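Long-range contacts in chromosome partition protein Smc (Pyrococcus yayanosii, PDB 5XEI), which probably serves in chromosome condensation and partitioning as an ATP-hydrolysing, DNA-binding SMC protein, seen here as its head domain with part of the coiled coil: residues E378-L383 against A427-A432; E370-N375 against I434-R439; F445-E450 against I477-R482. One frame throughout, in Å; residues are numbered along the deposited sequence.

Contact 1 (E378-L383 against A427-A432); sequences ELFAKL and ALTALA
The carbonyl oxygen of Leu428 accepts Ala432 N of its own helix at 3.0 Å, and the CD1 methyl of Leu383 packs against Leu428 O at 3.4 Å. No hydrogen bond crosses between the helices; apolar side chains do the joining. Ala432 lets the backbones draw together, its CA lying 5.2 Å from the CA of Phe380, and its methyl sits at the edge of the Phe380 ring, with CB 3.8 Å from Phe380 CB. With CG anti to the backbone N (chi1 175°), the Phe380 ring reaches along the interface to Thr429, whose OG1 approaches it obliquely. The same hydroxyl makes a weak hydrogen bond to Glu425 O, one turn back, which probably helps it sit beside an apolar ring. On the other flank Leu383 CB meets Leu428 CD2 at 4.0 Å, and Val463 of helix 457-470 touches both leucines, closing a buried three-helix junction. Leucines fill the wider gaps, alanine the narrowest. The segment axes approach to 9.0 Å, with their directions 146° apart. This is the seam of an SMC head where the C-terminal coiled-coil helix packs on the helix that begins in the ABC signature motif.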
loop_
_atom_site.group_PDB
_atom_site.type_symbol
_atom_site.label_atom_id
_atom_site.label_comp_id
_atom_site.label_asym_id
_atom_site.label_seq_id
_atom_site.Cartn_x
_atom_site.Cartn_y
_atom_site.Cartn_z
ATOM N N GLU A 378 16.863 30.251 10.880
ATOM C CA GLU A 378 17.963 30.549 11.788
ATOM C C GLU A 378 19.311 30.347 11.109
ATOM O O GLU A 378 20.102 31.287 10.972
ATOM C CB GLU A 378 17.853 29.684 13.044
ATOM C CG GLU A 378 16.701 30.075 13.923
ATOM C CD GLU A 378 16.047 28.887 14.601
ATOM O OE1 GLU A 378 15.088 29.108 15.379
ATOM O OE2 GLU A 378 16.469 27.734 14.351
ATOM N N LEU A 379 19.575 29.128 10.653
ATOM C CA LEU A 379 20.875 28.833 10.068
ATOM C C LEU A 379 21.215 29.767 8.907
ATOM O O LEU A 379 22.380 30.163 8.764
ATOM C CB LEU A 379 20.933 27.361 9.642
ATOM C CG LEU A 379 20.546 26.390 10.773
ATOM C CD1 LEU A 379 20.622 24.931 10.357
ATOM C CD2 LEU A 379 21.370 26.631 12.042
ATOM N N PHE A 380 20.236 30.165 8.088
ATOM C CA PHE A 380 20.575 31.074 6.995
ATOM C C PHE A 380 20.923 32.458 7.521
ATOM O O PHE A 380 21.827 33.120 6.996
ATOM C CB PHE A 380 19.441 31.169 5.991
ATOM C CG PHE A 380 19.676 32.172 4.912
ATOM C CD1 PHE A 380 20.378 31.823 3.770
ATOM C CD2 PHE A 380 19.188 33.464 5.025
ATOM C CE1 PHE A 380 20.594 32.747 2.746
ATOM C CE2 PHE A 380 19.393 34.397 4.011
ATOM C CZ PHE A 380 20.094 34.039 2.866
ATOM N N ALA A 381 20.209 32.929 8.546
ATOM C CA ALA A 381 20.650 34.148 9.221
ATOM C C ALA A 381 22.046 33.970 9.796
ATOM O O ALA A 381 22.827 34.923 9.834
ATOM C CB ALA A 381 19.669 34.543 10.323
ATOM N N LYS A 382 22.387 32.752 10.219
ATOM C CA LYS A 382 23.710 32.505 10.774
ATOM C C LYS A 382 24.784 32.565 9.693
ATOM O O LYS A 382 25.870 33.104 9.926
ATOM C CB LYS A 382 23.722 31.161 11.507
ATOM C CG LYS A 382 25.075 30.714 12.007
ATOM C CD LYS A 382 25.744 31.799 12.834
ATOM C CE LYS A 382 26.910 31.266 13.656
ATOM N NZ LYS A 382 27.443 32.330 14.560
ATOM N N LEU A 383 24.498 32.052 8.494
ATOM C CA LEU A 383 25.510 32.088 7.438
ATOM C C LEU A 383 25.555 33.423 6.698
ATOM O O LEU A 383 26.595 33.782 6.139
ATOM C CB LEU A 383 25.275 30.954 6.434
ATOM C CG LEU A 383 25.293 29.526 6.973
ATOM C CD1 LEU A 383 24.776 28.498 5.931
ATOM C CD2 LEU A 383 26.703 29.193 7.450
ATOM N N ALA A 427 25.275 28.910 -2.650
ATOM C CA ALA A 427 25.891 27.854 -1.853
ATOM C C ALA A 427 25.479 27.957 -0.391
ATOM O O ALA A 427 25.115 26.953 0.230
ATOM C CB ALA A 427 27.418 27.894 -1.986
ATOM N N LEU A 428 25.541 29.168 0.175
ATOM C CA LEU A 428 25.135 29.365 1.563
ATOM C C LEU A 428 23.684 28.974 1.787
ATOM O O LEU A 428 23.328 28.468 2.858
ATOM C CB LEU A 428 25.348 30.819 1.972
ATOM C CG LEU A 428 26.807 31.220 2.164
ATOM C CD1 LEU A 428 26.882 32.635 2.645
ATOM C CD2 LEU A 428 27.495 30.276 3.138
ATOM N N THR A 429 22.835 29.205 0.792
ATOM C CA THR A 429 21.450 28.787 0.890
ATOM C C THR A 429 21.339 27.273 0.886
ATOM O O THR A 429 20.690 26.687 1.760
ATOM C CB THR A 429 20.658 29.403 -0.254
ATOM O OG1 THR A 429 20.383 30.764 0.075
ATOM C CG2 THR A 429 19.352 28.660 -0.491
ATOM N N ALA A 430 21.969 26.619 -0.091
ATOM C CA ALA A 430 21.908 25.166 -0.155
ATOM C C ALA A 430 22.356 24.572 1.162
ATOM O O ALA A 430 21.801 23.568 1.620
ATOM C CB ALA A 430 22.769 24.637 -1.304
ATOM N N LEU A 431 23.305 25.226 1.828
ATOM C CA LEU A 431 23.844 24.662 3.058
ATOM C C LEU A 431 22.943 24.923 4.252
ATOM O O LEU A 431 22.897 24.094 5.178
ATOM C CB LEU A 431 25.247 25.206 3.324
ATOM C CG LEU A 431 26.327 24.534 2.466
ATOM C CD1 LEU A 431 27.299 25.543 2.019
ATOM C CD2 LEU A 431 27.043 23.425 3.211
ATOM N N ALA A 432 22.217 26.049 4.252
ATOM C CA ALA A 432 21.205 26.246 5.285
ATOM C C ALA A 432 20.153 25.154 5.197
ATOM O O ALA A 432 19.844 24.489 6.194
ATOM C CB ALA A 432 20.563 27.629 5.172
#

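Contact 2 (E370-N375 against I434-R439); sequences EAIAKN and IFAIQR
Torsions bring Asn375 and Ile437 to their partners. In Asn375, CG stands beside the backbone N (chi1 -65°), which swings the amide across to the backbone of Ala436. In Ile437, whose CB points away from helix 321-383, the bend at chi2 (83°) folds CD1 back so that it lies 3.8 Å from CG2 of Ile372. The two isoleucines cross at a slant, and Ile372 CD1 also meets Ile437 CG1 at 4.0 Å. Beside the isoleucines sits Ala436: its methyl carbon is 3.6 Å from the carbonyl oxygen of Ile372 and also touches CG2 of that residue. A small methyl suits this place, since the segment axes pass within 8.3 Å and the CA atoms of Asn375 and Ala436 are 4.9 Å apart. The Asn375 amide gives the contact its polar element. Its ND2 donates to Ala436 O, a fairly straight bond (161°) but a weak one at 3.4 Å, and the same oxygen takes a weak bond from Arg439 N. ND2 also lies 3.9 Å from CB of Arg439, the aliphatic base of a side chain whose guanidinium leads off to the hydroxyl of Ser470 on helix 457-470. Phe440, at the end of helix 424-440, also touches Ile372. The chemistry thus grades from branched hydrocarbon to a single amide at a partly exposed position, which suggests that apolar packing does most of the joining, while the weak bond probably favours one orientation of the amide.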
loop_
_atom_site.group_PDB
_atom_site.type_symbol
_atom_site.label_atom_id
_atom_site.label_comp_id
_atom_site.label_asym_id
_atom_site.label_seq_id
_atom_site.Cartn_x
_atom_site.Cartn_y
_atom_site.Cartn_z
ATOM N N GLU A 370 7.429 22.272 9.278
ATOM C CA GLU A 370 7.574 23.531 9.986
ATOM C C GLU A 370 8.833 23.554 10.836
ATOM O O GLU A 370 9.513 24.588 10.903
ATOM C CB GLU A 370 6.319 23.797 10.817
ATOM C CG GLU A 370 5.159 24.313 9.946
ATOM C CD GLU A 370 3.763 23.829 10.375
ATOM O OE1 GLU A 370 2.925 23.624 9.472
ATOM O OE2 GLU A 370 3.485 23.671 11.589
ATOM N N ALA A 371 9.172 22.433 11.479
ATOM C CA ALA A 371 10.431 22.372 12.214
ATOM C C ALA A 371 11.593 22.730 11.294
ATOM O O ALA A 371 12.412 23.613 11.597
ATOM C CB ALA A 371 10.629 20.978 12.822
ATOM N N ILE A 372 11.648 22.085 10.131
ATOM C CA ILE A 372 12.772 22.332 9.240
ATOM C C ILE A 372 12.788 23.788 8.788
ATOM O O ILE A 372 13.852 24.404 8.662
ATOM C CB ILE A 372 12.721 21.346 8.062
ATOM C CG1 ILE A 372 12.952 19.918 8.586
ATOM C CG2 ILE A 372 13.723 21.755 6.964
ATOM C CD1 ILE A 372 12.712 18.833 7.550
ATOM N N ALA A 373 11.616 24.378 8.577
ATOM C CA ALA A 373 11.596 25.759 8.108
ATOM C C ALA A 373 12.070 26.722 9.191
ATOM O O ALA A 373 12.752 27.708 8.894
ATOM C CB ALA A 373 10.199 26.130 7.627
ATOM N N LYS A 374 11.710 26.478 10.447
ATOM C CA LYS A 374 12.288 27.278 11.523
ATOM C C LYS A 374 13.808 27.168 11.502
ATOM O O LYS A 374 14.522 28.183 11.430
ATOM C CB LYS A 374 11.716 26.828 12.869
ATOM C CG LYS A 374 12.320 27.460 14.128
ATOM C CD LYS A 374 11.648 26.810 15.355
ATOM C CE LYS A 374 12.480 26.876 16.637
ATOM N NZ LYS A 374 11.958 25.890 17.661
ATOM N N ASN A 375 14.311 25.927 11.525
ATOM C CA ASN A 375 15.745 25.686 11.442
ATOM C C ASN A 375 16.359 26.416 10.267
ATOM O O ASN A 375 17.367 27.113 10.411
ATOM C CB ASN A 375 16.011 24.196 11.323
ATOM C CG ASN A 375 15.585 23.432 12.556
ATOM O OD1 ASN A 375 15.268 24.020 13.607
ATOM N ND2 ASN A 375 15.597 22.103 12.445
ATOM N N ILE A 434 20.434 22.129 3.856
ATOM C CA ILE A 434 21.026 20.857 4.258
ATOM C C ILE A 434 21.115 20.782 5.768
ATOM O O ILE A 434 20.693 19.803 6.393
ATOM C CB ILE A 434 22.411 20.678 3.604
ATOM C CG1 ILE A 434 22.283 20.637 2.077
ATOM C CG2 ILE A 434 23.103 19.418 4.116
ATOM C CD1 ILE A 434 23.516 20.173 1.373
ATOM N N PHE A 435 21.632 21.836 6.383
ATOM C CA PHE A 435 21.781 21.808 7.826
ATOM C C PHE A 435 20.447 21.809 8.540
ATOM O O PHE A 435 20.342 21.224 9.626
ATOM C CB PHE A 435 22.641 22.974 8.287
ATOM C CG PHE A 435 24.086 22.650 8.271
ATOM C CD1 PHE A 435 24.640 21.881 9.289
ATOM C CD2 PHE A 435 24.882 23.045 7.215
ATOM C CE1 PHE A 435 25.976 21.548 9.277
ATOM C CE2 PHE A 435 26.221 22.709 7.195
ATOM C CZ PHE A 435 26.773 21.954 8.234
ATOM N N ALA A 436 19.432 22.458 7.961
ATOM C CA ALA A 436 18.101 22.447 8.559
ATOM C C ALA A 436 17.610 21.015 8.745
ATOM O O ALA A 436 17.216 20.609 9.845
ATOM C CB ALA A 436 17.133 23.251 7.693
ATOM N N ILE A 437 17.657 20.224 7.669
ATOM C CA ILE A 437 17.291 18.821 7.771
ATOM C C ILE A 437 18.185 18.109 8.774
ATOM O O ILE A 437 17.719 17.302 9.583
ATOM C CB ILE A 437 17.356 18.153 6.391
ATOM C CG1 ILE A 437 16.138 18.527 5.551
ATOM C CG2 ILE A 437 17.419 16.646 6.556
ATOM C CD1 ILE A 437 16.212 19.834 4.831
ATOM N N GLN A 438 19.479 18.410 8.759
ATOM C CA GLN A 438 20.401 17.637 9.576
ATOM C C GLN A 438 20.109 17.823 11.059
ATOM O O GLN A 438 20.329 16.901 11.849
ATOM C CB GLN A 438 21.844 18.013 9.220
ATOM C CG GLN A 438 22.596 18.840 10.256
ATOM C CD GLN A 438 23.161 18.020 11.398
ATOM O OE1 GLN A 438 23.261 16.800 11.311
ATOM N NE2 GLN A 438 23.513 18.693 12.486
ATOM N N ARG A 439 19.601 18.993 11.460
ATOM C CA ARG A 439 19.264 19.197 12.870
ATOM C C ARG A 439 17.963 18.518 13.232
ATOM O O ARG A 439 17.816 18.027 14.355
ATOM C CB ARG A 439 19.191 20.675 13.209
ATOM C CG ARG A 439 20.418 21.342 12.723
ATOM C CD ARG A 439 20.987 22.372 13.702
ATOM N NE ARG A 439 22.435 22.281 13.641
ATOM C CZ ARG A 439 23.236 23.258 14.045
ATOM N NH1 ARG A 439 22.701 24.398 14.507
ATOM N NH2 ARG A 439 24.564 23.119 13.977
#

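Contact 3 (F445-E450 against I477-R482); sequences FYLFDE and IVITLR
Backbone hydrogen bonds use both N and O of Phe448 and the O of Tyr446, setting Leu447, Phe448 and Asp449 in parallel register beside Ile477, Val478 and Ile479. Ile477 N donates to Tyr446 O at 3.1 Å, Phe448 N to Ile477 O at 2.9 Å (N-H...O 166°), and Ile479 N to Phe448 O at 2.7 Å, the alternation expected of parallel strands. A CA-H...O contact from Val478 to Phe448 O adds to the pairing. Apolar contacts sort by face. On the face of Leu447 and Ile477, Leu447 CD1 lies 3.6 Å from Ile477 CG2; on the other, Phe448 CB meets Val478 CG2 at 4.1 Å, and both residues pack on Ile467 of helix 457-470. Branched and aromatic residues suit such buried strands. The polar element is Asp449: with CG swung anti to N (chi1 -174°), it crosses Ile479 at a slant, CG 3.6 Å from Ile479 CD1. Weak bonds reach OD1 from Gln145 NE2 and OD2 from Glu450 N. Were Ile479 an alanine, CD1 and CG2 would go, and the carboxylate would probably lose most of its apolar support and turn more easily. The nearest side-chain atoms of Asp449 and Ser40, in the predicted ATP site, are about 3 Å apart. A hydrophobic strand ending in Asp449-Glu450 matches the Walker B motif of ABC ATPases, here the first strand of a right-handed beta-alpha-beta crossover in the P-loop NTPase fold.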
loop_
_atom_site.group_PDB
_atom_site.type_symbol
_atom_site.label_atom_id
_atom_site.label_comp_id
_atom_site.label_asym_id
_atom_site.label_seq_id
_atom_site.Cartn_x
_atom_site.Cartn_y
_atom_site.Cartn_z
ATOM N N PHE A 445 26.162 10.329 7.736
ATOM C CA PHE A 445 27.304 11.167 7.434
ATOM C C PHE A 445 26.893 12.157 6.361
ATOM O O PHE A 445 25.873 11.978 5.680
ATOM C CB PHE A 445 28.500 10.349 6.941
ATOM C CG PHE A 445 28.284 9.785 5.576
ATOM C CD1 PHE A 445 27.631 8.574 5.420
ATOM C CD2 PHE A 445 28.659 10.502 4.450
ATOM C CE1 PHE A 445 27.393 8.067 4.172
ATOM C CE2 PHE A 445 28.409 10.005 3.193
ATOM C CZ PHE A 445 27.780 8.787 3.053
ATOM N N TYR A 446 27.738 13.189 6.201
ATOM C CA TYR A 446 27.645 14.169 5.134
ATOM C C TYR A 446 28.978 14.219 4.388
ATOM O O TYR A 446 30.046 14.127 4.999
ATOM C CB TYR A 446 27.268 15.570 5.708
ATOM C CG TYR A 446 25.928 15.536 6.377
ATOM C CD1 TYR A 446 25.798 15.059 7.682
ATOM C CD2 TYR A 446 24.774 15.938 5.696
ATOM C CE1 TYR A 446 24.567 14.982 8.289
ATOM C CE2 TYR A 446 23.520 15.873 6.299
ATOM C CZ TYR A 446 23.427 15.392 7.592
ATOM O OH TYR A 446 22.208 15.302 8.210
ATOM N N LEU A 447 28.920 14.378 3.067
ATOM C CA LEU A 447 30.117 14.488 2.246
ATOM C C LEU A 447 30.087 15.806 1.496
ATOM O O LEU A 447 29.216 16.021 0.650
ATOM C CB LEU A 447 30.226 13.338 1.259
ATOM C CG LEU A 447 31.399 13.445 0.280
ATOM C CD1 LEU A 447 32.698 13.380 1.050
ATOM C CD2 LEU A 447 31.317 12.322 -0.782
ATOM N N PHE A 448 31.052 16.668 1.788
ATOM C CA PHE A 448 31.181 17.974 1.153
ATOM C C PHE A 448 32.510 17.999 0.412
ATOM O O PHE A 448 33.571 18.172 1.016
ATOM C CB PHE A 448 31.126 19.112 2.171
ATOM C CG PHE A 448 29.806 19.257 2.863
ATOM C CD1 PHE A 448 28.647 18.695 2.341
ATOM C CD2 PHE A 448 29.724 19.959 4.067
ATOM C CE1 PHE A 448 27.417 18.835 3.021
ATOM C CE2 PHE A 448 28.508 20.095 4.745
ATOM C CZ PHE A 448 27.359 19.526 4.222
ATOM N N ASP A 449 32.463 17.836 -0.889
ATOM C CA ASP A 449 33.612 18.125 -1.711
ATOM C C ASP A 449 33.404 19.563 -2.157
ATOM O O ASP A 449 32.256 19.981 -2.254
ATOM C CB ASP A 449 33.637 17.165 -2.891
ATOM C CG ASP A 449 34.876 17.316 -3.712
ATOM O OD1 ASP A 449 35.034 16.515 -4.650
ATOM O OD2 ASP A 449 35.721 18.193 -3.379
ATOM N N GLU A 450 34.485 20.295 -2.495
ATOM C CA GLU A 450 34.460 21.750 -2.753
ATOM C C GLU A 450 33.501 22.514 -1.817
ATOM O O GLU A 450 33.742 22.562 -0.607
ATOM C CB GLU A 450 34.106 22.103 -4.218
ATOM C CG GLU A 450 32.727 21.668 -4.634
ATOM C CD GLU A 450 32.649 20.194 -4.965
ATOM O OE1 GLU A 450 33.673 19.490 -5.094
ATOM O OE2 GLU A 450 31.524 19.667 -4.858
ATOM N N ILE A 477 32.770 14.712 6.264
ATOM C CA ILE A 477 33.925 14.427 5.422
ATOM C C ILE A 477 33.992 15.561 4.412
ATOM O O ILE A 477 33.169 15.605 3.484
ATOM C CB ILE A 477 33.778 13.075 4.713
ATOM C CG1 ILE A 477 33.703 11.953 5.729
ATOM C CG2 ILE A 477 34.918 12.810 3.778
ATOM C CD1 ILE A 477 33.695 10.595 5.070
ATOM N N VAL A 478 34.943 16.489 4.585
ATOM C CA VAL A 478 35.012 17.694 3.749
ATOM C C VAL A 478 36.289 17.687 2.913
ATOM O O VAL A 478 37.397 17.664 3.460
ATOM C CB VAL A 478 34.930 18.984 4.575
ATOM C CG1 VAL A 478 35.025 20.186 3.643
ATOM C CG2 VAL A 478 33.638 19.042 5.380
ATOM N N ILE A 479 36.129 17.747 1.594
ATOM C CA ILE A 479 37.245 17.774 0.653
ATOM C C ILE A 479 37.496 19.224 0.270
ATOM O O ILE A 479 36.710 19.831 -0.464
ATOM C CB ILE A 479 36.961 16.929 -0.594
ATOM C CG1 ILE A 479 36.500 15.527 -0.227
ATOM C CG2 ILE A 479 38.198 16.832 -1.483
ATOM C CD1 ILE A 479 36.066 14.755 -1.448
ATOM N N THR A 480 38.606 19.772 0.745
ATOM C CA THR A 480 38.814 21.206 0.680
ATOM C C THR A 480 40.298 21.494 0.510
ATOM O O THR A 480 41.141 20.594 0.553
ATOM C CB THR A 480 38.264 21.898 1.938
ATOM O OG1 THR A 480 38.402 23.313 1.805
ATOM C CG2 THR A 480 39.027 21.469 3.174
ATOM N N LEU A 481 40.609 22.772 0.314
ATOM C CA LEU A 481 41.991 23.237 0.356
ATOM C C LEU A 481 42.126 24.519 1.171
ATOM O O LEU A 481 43.233 25.067 1.255
ATOM C CB LEU A 481 42.517 23.427 -1.071
ATOM C CG LEU A 481 41.583 24.300 -1.893
ATOM C CD1 LEU A 481 42.072 25.732 -1.853
ATOM C CD2 LEU A 481 41.453 23.779 -3.305
ATOM N N ARG A 482 41.043 24.988 1.784
ATOM C CA ARG A 482 41.008 26.255 2.501
ATOM C C ARG A 482 41.429 26.062 3.953
ATOM O O ARG A 482 40.911 25.181 4.649
ATOM C CB ARG A 482 39.605 26.854 2.428
ATOM C CG ARG A 482 38.956 26.692 1.060
ATOM C CD ARG A 482 39.526 27.673 0.046
ATOM N NE ARG A 482 39.343 29.061 0.470
ATOM C CZ ARG A 482 38.269 29.799 0.195
ATOM N NH1 ARG A 482 37.262 29.283 -0.503
ATOM N NH2 ARG A 482 38.198 31.056 0.618
#

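All three contacts are buried in the head, but they differ in chemistry. Contacts 1 and 2 join the same two helices, 321-383 and 424-440, with centres 10 Å apart: contact 1 has no hydrogen bond across it and is mainly apolar, while contact 2, nearer the coiled coil, includes partly exposed residues and one weak amide bond. Leu379 links them by packing on Phe435. Contact 3 lies within the central sheet, where regular backbone bonds set the pairing and a carboxylate faces the predicted nucleotide site. Helix 424-440 leads directly into strand 445-449, and Leu431 of contact 1 and Phe435, on the 434-439 segment, both pack on Phe448, joining helix layer to sheet.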